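Local structure of uncharacterized protein (Pseudomonas aeruginosa PAO1, 4R1D) at residues D241-Q244 with M245-M248; L231-Y234 with Q235-G239; T485-P488 with L489-S492; L326-S329 with A330-E334. The protein probably hydrolyses lipids as Tle4, a calcium-binding alpha/beta hydrolase linked to type VI secretion and held in complex with its inhibitor Tli4. One frame throughout, in Å; residues are numbered along the deposited sequence.

Contact 1: residues D241-Q244 with M245-M248; sequences DPEQ and MRRM
Pro242 O takes the backbone N of Arg246 at 2.9 Å and 166°, a nearly straight bond, and is also packed by carbon: Met245 CB lies 3.2 Å from it, and Arg246 CG is almost as near. This is the first turn of the short helix 242-247, and Asp241 is its N-cap. The cap is a full capping box. Gln244 N donates to Asp241 OD1, which it meets from above the carboxylate plane, while Gln244 sends its own amide back: OE1 accepts from Asp241 N at 2.7 Å, in the carbonyl plane. With CG beside its backbone N (chi1 -66°) and the chain extended beyond, the Gln244 amide can reach the start of the turn. Met245 N then bonds to Asp241 O at 3.1 Å, and the Met245 methyl CE folds back to 3.4 Å from the same oxygen. On another side of the turn, Arg246 bends at chi3 (-52°) and lays one guanidinium face over Glu243 CA, offset toward the rim of the group. The Glu243 carboxylate is almost parallel to that guanidinium, yet OE1 stays 5.1 Å from NH2, too far for a salt bridge, so any attraction between the charges is probably diffuse. Further along, Arg247 N is shared weakly between the carbonyls of Glu243 and Gln244, while Arg273 NH1 bonds to the carbonyl oxygens of both Met245 and Met248. The helix start and the Gln244 N-H bond probably favour a charged Asp241 carboxylate, although Gln244 OE1, itself held by Asp241 N and 2.9 Å from Asp241 OD2, may partly offset this.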
loop_
_atom_site.group_PDB
_atom_site.type_symbol
_atom_site.label_atom_id
_atom_site.label_comp_id
_atom_site.label_asym_id
_atom_site.label_seq_id
_atom_site.Cartn_x
_atom_site.Cartn_y
_atom_site.Cartn_z
ATOM N N ASP A 241 2.668 19.213 31.581
ATOM C CA ASP A 241 2.791 18.138 32.548
ATOM C C ASP A 241 1.898 16.994 32.076
ATOM O O ASP A 241 1.129 17.164 31.133
ATOM C CB ASP A 241 2.396 18.614 33.947
ATOM C CG ASP A 241 0.967 19.089 34.014
ATOM O OD1 ASP A 241 0.063 18.255 33.810
ATOM O OD2 ASP A 241 0.747 20.293 34.279
ATOM N N PRO A 242 2.010 15.823 32.715
ATOM C CA PRO A 242 1.257 14.648 32.265
ATOM C C PRO A 242 -0.259 14.825 32.249
ATOM O O PRO A 242 -0.901 14.305 31.339
ATOM C CB PRO A 242 1.678 13.571 33.265
ATOM C CG PRO A 242 3.090 13.966 33.621
ATOM C CD PRO A 242 3.049 15.465 33.700
ATOM N N GLU A 243 -0.827 15.533 33.220
ATOM C CA GLU A 243 -2.272 15.769 33.212
ATOM C C GLU A 243 -2.710 16.559 31.980
ATOM O O GLU A 243 -3.700 16.223 31.329
ATOM C CB GLU A 243 -2.731 16.492 34.478
ATOM C CG GLU A 243 -4.190 16.954 34.411
ATOM C CD GLU A 243 -4.652 17.676 35.668
ATOM O OE1 GLU A 243 -3.801 18.007 36.516
ATOM O OE2 GLU A 243 -5.868 17.913 35.809
ATOM N N GLN A 244 -1.978 17.623 31.675
ATOM C CA GLN A 244 -2.256 18.424 30.490
ATOM C C GLN A 244 -2.192 17.583 29.218
ATOM O O GLN A 244 -3.002 17.746 28.315
ATOM C CB GLN A 244 -1.255 19.567 30.386
ATOM C CG GLN A 244 -1.382 20.593 31.490
ATOM C CD GLN A 244 -0.279 21.620 31.426
ATOM O OE1 GLN A 244 0.894 21.292 31.591
ATOM N NE2 GLN A 244 -0.647 22.871 31.181
ATOM N N MET A 245 -1.202 16.700 29.155
ATOM C CA MET A 245 -1.072 15.769 28.044
ATOM C C MET A 245 -2.310 14.917 27.916
ATOM O O MET A 245 -2.897 14.799 26.836
ATOM C CB MET A 245 0.093 14.825 28.299
ATOM C CG MET A 245 0.682 14.269 27.038
ATOM S SD MET A 245 1.861 15.507 26.495
ATOM C CE MET A 245 2.190 16.299 28.068
ATOM N N ARG A 246 -2.678 14.287 29.025
ATOM C CA ARG A 246 -3.835 13.406 29.058
ATOM C C ARG A 246 -5.088 14.109 28.575
ATOM O O ARG A 246 -5.970 13.473 27.994
ATOM C CB ARG A 246 -4.081 12.878 30.475
ATOM C CG ARG A 246 -3.093 11.829 30.933
ATOM C CD ARG A 246 -3.694 11.004 32.071
ATOM N NE ARG A 246 -4.203 11.847 33.149
ATOM C CZ ARG A 246 -3.442 12.359 34.112
ATOM N NH1 ARG A 246 -2.137 12.116 34.119
ATOM N NH2 ARG A 246 -3.979 13.117 35.061
ATOM N N ARG A 247 -5.169 15.415 28.817
ATOM C CA ARG A 247 -6.370 16.179 28.483
ATOM C C ARG A 247 -6.395 16.594 27.016
ATOM O O ARG A 247 -7.432 17.009 26.495
ATOM C CB ARG A 247 -6.510 17.420 29.377
ATOM C CG ARG A 247 -6.814 17.118 30.838
ATOM C CD ARG A 247 -7.127 18.388 31.628
ATOM N NE ARG A 247 -8.472 18.898 31.365
ATOM C CZ ARG A 247 -8.744 19.952 30.600
ATOM N NH1 ARG A 247 -7.763 20.624 30.013
ATOM N NH2 ARG A 247 -10.001 20.336 30.426
ATOM N N MET A 248 -5.257 16.485 26.343
ATOM C CA MET A 248 -5.214 16.881 24.935
ATOM C C MET A 248 -6.146 16.009 24.075
ATOM O O MET A 248 -6.344 14.824 24.360
ATOM C CB MET A 248 -3.783 16.862 24.389
ATOM C CG MET A 248 -2.979 18.114 24.756
ATOM S SD MET A 248 -1.351 18.158 23.990
ATOM C CE MET A 248 -1.785 18.502 22.280
#

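Contact 2: residues L231-Y234 with Q235-G239; sequences LPFY and QKECG
Leu231 to Tyr234 offer their carbonyls in turn to the N-H groups of Gln235 to Cys238, four i to i+4 bonds of 2.8 to 3.0 Å that form the last turns of alpha-helix 215-238. Pro232 sits inside this helix and kinks it, its N having no bond to the turn before, but its carbonyl still takes Lys236 N. A water joins that turn to a side chain, donating to Gln235 OE1 at 2.7 Å and weakly to Pro232 O, while Gln235 NE2 bonds to Leu240 O past the end of the helix. Phe233 and Glu237 run side by side in the same direction. With the Phe233 ring anti to its N (chi1 171°), Glu237 CB comes over one ring face, offset toward the rim, and Glu237 OE1 lies 3.9 Å from Phe233 CZ. Phe233 CD2 in turn stands 3.7 Å above the centre of the Tyr234 ring, and Trp205 meets Phe233 edge-to-face. Tyr234 is buried: its OH bonds to Trp205 NE1 and to OD2 of Asp203, a calcium ligand, so this helix supplies a second-shell residue to the metal site. Beyond Cys238 the backbone leaves the helix at Gly239 with positive phi (55°). At the other end of the tyrosine from its hydroxyl, Cys238 SG lies at the ring edge near its plane, 4.3 Å from Tyr234 CD1.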
loop_
_atom_site.group_PDB
_atom_site.type_symbol
_atom_site.label_atom_id
_atom_site.label_comp_id
_atom_site.label_asym_id
_atom_site.label_seq_id
_atom_site.Cartn_x
_atom_site.Cartn_y
_atom_site.Cartn_z
ATOM N N LEU A 231 1.985 14.045 20.147
ATOM C CA LEU A 231 1.762 14.661 21.456
ATOM C C LEU A 231 3.080 14.998 22.168
ATOM O O LEU A 231 3.198 16.068 22.767
ATOM C CB LEU A 231 0.835 13.815 22.328
ATOM C CG LEU A 231 -0.583 13.649 21.764
ATOM C CD1 LEU A 231 -1.455 12.826 22.697
ATOM C CD2 LEU A 231 -1.226 14.999 21.494
ATOM N N PRO A 232 4.085 14.109 22.075
ATOM C CA PRO A 232 5.348 14.464 22.740
ATOM C C PRO A 232 5.979 15.744 22.189
ATOM O O PRO A 232 6.654 16.457 22.925
ATOM C CB PRO A 232 6.232 13.244 22.476
ATOM C CG PRO A 232 5.250 12.102 22.457
ATOM C CD PRO A 232 4.034 12.679 21.724
ATOM N N PHE A 233 5.768 16.049 20.915
ATOM C CA PHE A 233 6.233 17.340 20.428
ATOM C C PHE A 233 5.650 18.482 21.270
ATOM O O PHE A 233 6.375 19.398 21.657
ATOM C CB PHE A 233 5.903 17.549 18.945
ATOM C CG PHE A 233 6.164 18.954 18.466
ATOM C CD1 PHE A 233 7.426 19.328 18.024
ATOM C CD2 PHE A 233 5.156 19.908 18.478
ATOM C CE1 PHE A 233 7.677 20.622 17.592
ATOM C CE2 PHE A 233 5.402 21.208 18.045
ATOM C CZ PHE A 233 6.665 21.565 17.603
ATOM N N TYR A 234 4.347 18.438 21.547
ATOM C CA TYR A 234 3.711 19.510 22.319
ATOM C C TYR A 234 4.110 19.451 23.791
ATOM O O TYR A 234 4.264 20.491 24.436
ATOM C CB TYR A 234 2.186 19.506 22.148
ATOM C CG TYR A 234 1.813 19.813 20.724
ATOM C CD1 TYR A 234 1.878 21.114 20.236
ATOM C CD2 TYR A 234 1.454 18.801 19.846
ATOM C CE1 TYR A 234 1.569 21.397 18.917
ATOM C CE2 TYR A 234 1.152 19.076 18.533
ATOM C CZ TYR A 234 1.206 20.366 18.075
ATOM O OH TYR A 234 0.897 20.625 16.757
ATOM N N GLN A 235 4.304 18.244 24.313
ATOM C CA GLN A 235 4.785 18.116 25.690
ATOM C C GLN A 235 6.065 18.931 25.844
ATOM O O GLN A 235 6.186 19.754 26.754
ATOM C CB GLN A 235 5.046 16.655 26.069
ATOM C CG GLN A 235 5.417 16.448 27.547
ATOM C CD GLN A 235 6.796 16.996 27.903
ATOM O OE1 GLN A 235 7.785 16.707 27.226
ATOM N NE2 GLN A 235 6.864 17.803 28.965
ATOM N N LYS A 236 7.007 18.711 24.933
ATOM C CA LYS A 236 8.300 19.378 24.998
ATOM C C LYS A 236 8.206 20.859 24.659
ATOM O O LYS A 236 8.787 21.699 25.341
ATOM C CB LYS A 236 9.296 18.697 24.059
ATOM C CG LYS A 236 10.613 19.438 23.950
ATOM C CD LYS A 236 11.795 18.483 23.984
ATOM C CE LYS A 236 13.074 19.226 24.358
ATOM N NZ LYS A 236 14.109 18.315 24.922
ATOM N N GLU A 237 7.481 21.176 23.596
ATOM C CA GLU A 237 7.418 22.544 23.100
ATOM C C GLU A 237 6.676 23.463 24.064
ATOM O O GLU A 237 7.068 24.613 24.270
ATOM C CB GLU A 237 6.750 22.580 21.722
ATOM C CG GLU A 237 6.799 23.942 21.038
ATOM C CD GLU A 237 8.212 24.355 20.663
ATOM O OE1 GLU A 237 8.968 23.500 20.153
ATOM O OE2 GLU A 237 8.562 25.535 20.883
ATOM N N CYS A 238 5.605 22.946 24.658
ATOM C CA CYS A 238 4.735 23.754 25.499
ATOM C C CYS A 238 4.961 23.502 26.985
ATOM O O CYS A 238 4.266 24.070 27.823
ATOM C CB CYS A 238 3.267 23.498 25.147
ATOM S SG CYS A 238 2.825 23.832 23.407
ATOM N N GLY A 239 5.922 22.640 27.309
ATOM C CA GLY A 239 6.214 22.320 28.696
ATOM C C GLY A 239 4.991 21.821 29.444
ATOM O O GLY A 239 4.649 22.333 30.508
HETATM O O HOH W 1 8.088 14.685 25.479
#

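Contact 3: residues T485-P488 with L489-S492; sequences TGNP and LDAS
Leu489 opens the second half of this turn by giving its backbone N to the side chain of Asn487: N to OD1 is 2.9 Å, with the donor well above the amide plane and off its lone pairs. That closes an Asx turn; with CG anti to its own N (chi1 -178°), beside the carbonyl carbon, Asn487 turns its amide toward the following residues. The leucine side chain crosses the amide at a slant, CB 3.4 Å from the same OD1. Asp490 follows, its N bonding to Asn487 O at 2.7 Å across a type I turn with Pro488 and Leu489 at its corners. A water then links the two sides, accepting from Asn487 N and donating to Asp490 OD2, each at 2.8 Å, while Asn487 CB rests 3.7 Å from that oxygen. The buried carboxylate has strong partners elsewhere: OD1 makes a salt bridge to Arg336 NE and OD2 one to Arg333 NH2, which probably stabilises its negative charge. Ala491 N adds a longer bond, 3.3 Å to Pro488 O, so successive i to i+3 bonds give a short 3-10 segment. Ser492 completes the run with its hydroxyl bonded to Gln506 NE2. The piece is a surface loop that follows strand 477-479 of the mixed sheet and precedes helix 502-505 in the chain, and Ser492 O is held by Arg518 of strand 515-519, an outermost strand of the parallel sheet.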
loop_
_atom_site.group_PDB
_atom_site.type_symbol
_atom_site.label_atom_id
_atom_site.label_comp_id
_atom_site.label_asym_id
_atom_site.label_seq_id
_atom_site.Cartn_x
_atom_site.Cartn_y
_atom_site.Cartn_z
ATOM N N THR A 485 -32.102 -2.447 -17.236
ATOM C CA THR A 485 -33.313 -2.400 -16.420
ATOM C C THR A 485 -32.925 -2.443 -14.949
ATOM O O THR A 485 -32.462 -3.468 -14.448
ATOM C CB THR A 485 -34.252 -3.586 -16.733
ATOM O OG1 THR A 485 -34.569 -3.593 -18.131
ATOM C CG2 THR A 485 -35.538 -3.482 -15.921
ATOM N N GLY A 486 -33.113 -1.330 -14.255
ATOM C CA GLY A 486 -32.660 -1.224 -12.882
ATOM C C GLY A 486 -33.729 -1.412 -11.826
ATOM O O GLY A 486 -34.923 -1.234 -12.072
ATOM N N ASN A 487 -33.273 -1.779 -10.637
ATOM C CA ASN A 487 -34.105 -1.868 -9.452
ATOM C C ASN A 487 -34.331 -0.450 -8.942
ATOM O O ASN A 487 -33.373 0.291 -8.725
ATOM C CB ASN A 487 -33.361 -2.715 -8.411
ATOM C CG ASN A 487 -34.145 -2.926 -7.134
ATOM O OD1 ASN A 487 -35.090 -2.199 -6.831
ATOM N ND2 ASN A 487 -33.733 -3.927 -6.359
ATOM N N PRO A 488 -35.600 -0.054 -8.778
ATOM C CA PRO A 488 -35.956 1.294 -8.310
ATOM C C PRO A 488 -35.249 1.659 -7.007
ATOM O O PRO A 488 -34.919 2.823 -6.787
ATOM C CB PRO A 488 -37.465 1.187 -8.065
ATOM C CG PRO A 488 -37.917 0.094 -8.974
ATOM C CD PRO A 488 -36.788 -0.885 -9.051
ATOM N N LEU A 489 -35.035 0.668 -6.149
ATOM C CA LEU A 489 -34.312 0.875 -4.898
ATOM C C LEU A 489 -32.850 1.256 -5.121
ATOM O O LEU A 489 -32.191 1.740 -4.204
ATOM C CB LEU A 489 -34.376 -0.389 -4.041
ATOM C CG LEU A 489 -35.797 -0.736 -3.589
ATOM C CD1 LEU A 489 -35.893 -2.175 -3.100
ATOM C CD2 LEU A 489 -36.237 0.251 -2.519
ATOM N N ASP A 490 -32.347 1.030 -6.330
ATOM C CA ASP A 490 -30.942 1.314 -6.623
ATOM C C ASP A 490 -30.687 2.731 -7.123
ATOM O O ASP A 490 -29.540 3.103 -7.371
ATOM C CB ASP A 490 -30.407 0.336 -7.662
ATOM C CG ASP A 490 -29.843 -0.924 -7.043
ATOM O OD1 ASP A 490 -29.433 -0.908 -5.860
ATOM O OD2 ASP A 490 -29.808 -1.938 -7.763
ATOM N N ALA A 491 -31.745 3.517 -7.303
ATOM C CA ALA A 491 -31.581 4.845 -7.892
ATOM C C ALA A 491 -30.601 5.758 -7.134
ATOM O O ALA A 491 -29.778 6.439 -7.754
ATOM C CB ALA A 491 -32.945 5.533 -8.073
ATOM N N SER A 492 -30.667 5.745 -5.807
ATOM C CA SER A 492 -29.894 6.689 -5.003
ATOM C C SER A 492 -28.409 6.342 -4.973
ATOM O O SER A 492 -27.590 7.197 -4.654
ATOM C CB SER A 492 -30.427 6.768 -3.569
ATOM O OG SER A 492 -30.118 5.596 -2.831
HETATM O O HOH W 2 -30.459 -2.048 -10.444
#

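Contact 4: residues L326-S329 with A330-E334; sequences LAPS and AEYRE
Two torsions set this turn: Ser329 holds OG between its N and its carbonyl carbon (chi1 65°), and Tyr332 swings its ring anti to its N (chi1 178°), back over Pro328. Proline and ring lie side by side, pointing the same way. Pro328 CB sits over the ring face, 3.6 Å from the Tyr332 centroid and 17° off the normal, a CH-pi contact, and Pro328 CG continues along the ring to 3.9 Å from CZ. Ser329 OG, meanwhile, accepts weakly from two backbone groups, Glu331 N and Tyr332 N, both at 3.2 Å; the first is an ST turn. Tyr332 N also reaches Ser329 O weakly, at 3.4 Å, closing a type I turn with Ala330 and Glu331 at its corners. A water bridges the Ser329 and Glu331 side chains, 2.7 Å from Ser329 OG and donating to Glu331 OE1. Outside the turn, Trp338 meets the tyrosine edge-to-face, Tyr332 OH bonds to Ser288 N and Pro328 O takes Tyr370 OH. This loop leads from helix 321-324 to strand 339-342. Since the direct hydrogen bonds across the turn are all weak, its shape probably owes much to the proline-tyrosine packing and to the partners around it.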
loop_
_atom_site.group_PDB
_atom_site.type_symbol
_atom_site.label_atom_id
_atom_site.label_comp_id
_atom_site.label_asym_id
_atom_site.label_seq_id
_atom_site.Cartn_x
_atom_site.Cartn_y
_atom_site.Cartn_z
ATOM N N LEU A 326 -10.991 -3.153 0.607
ATOM C CA LEU A 326 -11.820 -2.254 -0.187
ATOM C C LEU A 326 -12.984 -2.997 -0.852
ATOM O O LEU A 326 -13.904 -2.376 -1.380
ATOM C CB LEU A 326 -10.972 -1.569 -1.261
ATOM C CG LEU A 326 -11.685 -0.685 -2.291
ATOM C CD1 LEU A 326 -12.335 0.512 -1.593
ATOM C CD2 LEU A 326 -10.734 -0.218 -3.389
ATOM N N ALA A 327 -12.940 -4.326 -0.842
ATOM C CA ALA A 327 -13.987 -5.105 -1.510
ATOM C C ALA A 327 -15.344 -4.828 -0.860
ATOM O O ALA A 327 -15.412 -4.587 0.341
ATOM C CB ALA A 327 -13.656 -6.572 -1.445
ATOM N N PRO A 328 -16.435 -4.834 -1.661
ATOM C CA PRO A 328 -17.755 -4.603 -1.057
ATOM C C PRO A 328 -18.055 -5.558 0.111
ATOM O O PRO A 328 -17.766 -6.752 0.036
ATOM C CB PRO A 328 -18.726 -4.847 -2.225
ATOM C CG PRO A 328 -17.943 -4.405 -3.435
ATOM C CD PRO A 328 -16.491 -4.874 -3.132
ATOM N N SER A 329 -18.630 -5.022 1.182
ATOM C CA SER A 329 -19.004 -5.822 2.344
ATOM C C SER A 329 -20.345 -6.509 2.096
ATOM O O SER A 329 -20.935 -6.354 1.027
ATOM C CB SER A 329 -19.131 -4.920 3.561
ATOM O OG SER A 329 -20.208 -4.010 3.384
ATOM N N ALA A 330 -20.838 -7.259 3.077
ATOM C CA ALA A 330 -22.176 -7.849 2.950
ATOM C C ALA A 330 -23.270 -6.781 2.972
ATOM O O ALA A 330 -24.365 -6.997 2.457
ATOM C CB ALA A 330 -22.428 -8.877 4.071
ATOM N N GLU A 331 -22.971 -5.640 3.587
ATOM C CA GLU A 331 -23.943 -4.553 3.761
ATOM C C GLU A 331 -23.923 -3.534 2.623
ATOM O O GLU A 331 -24.774 -2.648 2.535
ATOM C CB GLU A 331 -23.686 -3.831 5.086
ATOM C CG GLU A 331 -23.985 -4.657 6.334
ATOM C CD GLU A 331 -22.888 -5.658 6.664
ATOM O OE1 GLU A 331 -21.696 -5.372 6.397
ATOM O OE2 GLU A 331 -23.218 -6.740 7.201
ATOM N N TYR A 332 -22.921 -3.646 1.768
ATOM C CA TYR A 332 -22.764 -2.757 0.621
ATOM C C TYR A 332 -24.041 -2.755 -0.207
ATOM O O TYR A 332 -24.586 -3.815 -0.486
ATOM C CB TYR A 332 -21.622 -3.328 -0.210
ATOM C CG TYR A 332 -21.255 -2.631 -1.492
ATOM C CD1 TYR A 332 -20.351 -1.578 -1.497
ATOM C CD2 TYR A 332 -21.741 -3.084 -2.714
ATOM C CE1 TYR A 332 -19.969 -0.982 -2.682
ATOM C CE2 TYR A 332 -21.364 -2.497 -3.900
ATOM C CZ TYR A 332 -20.477 -1.438 -3.877
ATOM O OH TYR A 332 -20.091 -0.838 -5.049
ATOM N N ARG A 333 -24.523 -1.574 -0.589
ATOM C CA ARG A 333 -25.706 -1.482 -1.451
ATOM C C ARG A 333 -26.910 -2.129 -0.756
ATOM O O ARG A 333 -27.791 -2.704 -1.404
ATOM C CB ARG A 333 -25.407 -2.148 -2.800
ATOM C CG ARG A 333 -26.308 -1.726 -3.961
ATOM C CD ARG A 333 -25.651 -2.076 -5.286
ATOM N NE ARG A 333 -26.528 -1.849 -6.428
ATOM C CZ ARG A 333 -26.125 -1.853 -7.692
ATOM N NH1 ARG A 333 -24.833 -2.036 -7.994
ATOM N NH2 ARG A 333 -27.013 -1.660 -8.656
ATOM N N GLU A 334 -26.935 -2.021 0.570
ATOM C CA GLU A 334 -28.003 -2.581 1.392
ATOM C C GLU A 334 -28.245 -4.062 1.066
ATOM O O GLU A 334 -29.380 -4.542 1.107
ATOM C CB GLU A 334 -29.298 -1.760 1.226
ATOM C CG GLU A 334 -29.181 -0.283 1.662
ATOM C CD GLU A 334 -30.380 0.574 1.246
ATOM O OE1 GLU A 334 -30.820 0.473 0.078
ATOM O OE2 GLU A 334 -30.880 1.362 2.082
HETATM O O HOH W 3 -20.365 -3.059 5.914
#

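Overall arrangement
The contacts form two well-separated pairs. Along the chain the order is contact 2, contact 1, contact 4, contact 3. Contacts 2 and 1 sit on consecutive helices, 215-238 and 242-247, with centres about 10 Å apart; Met245 and Met248 pack on Gln235 and Leu231 there. Contacts 4 and 3 lie in loops, one before strand 339-342 and the other after strand 477-479 of the mixed sheet, with centres about 17 Å apart. Contacts 1 and 2 lie across the chain's centre from contact 3, contact 2 about 53 Å from it, centre to centre. One pair thus borders the calcium site, while in the other a salt bridge, Arg333 NH2 to Asp490 OD2 at 2.9 Å, ties together loops some 150 residues apart.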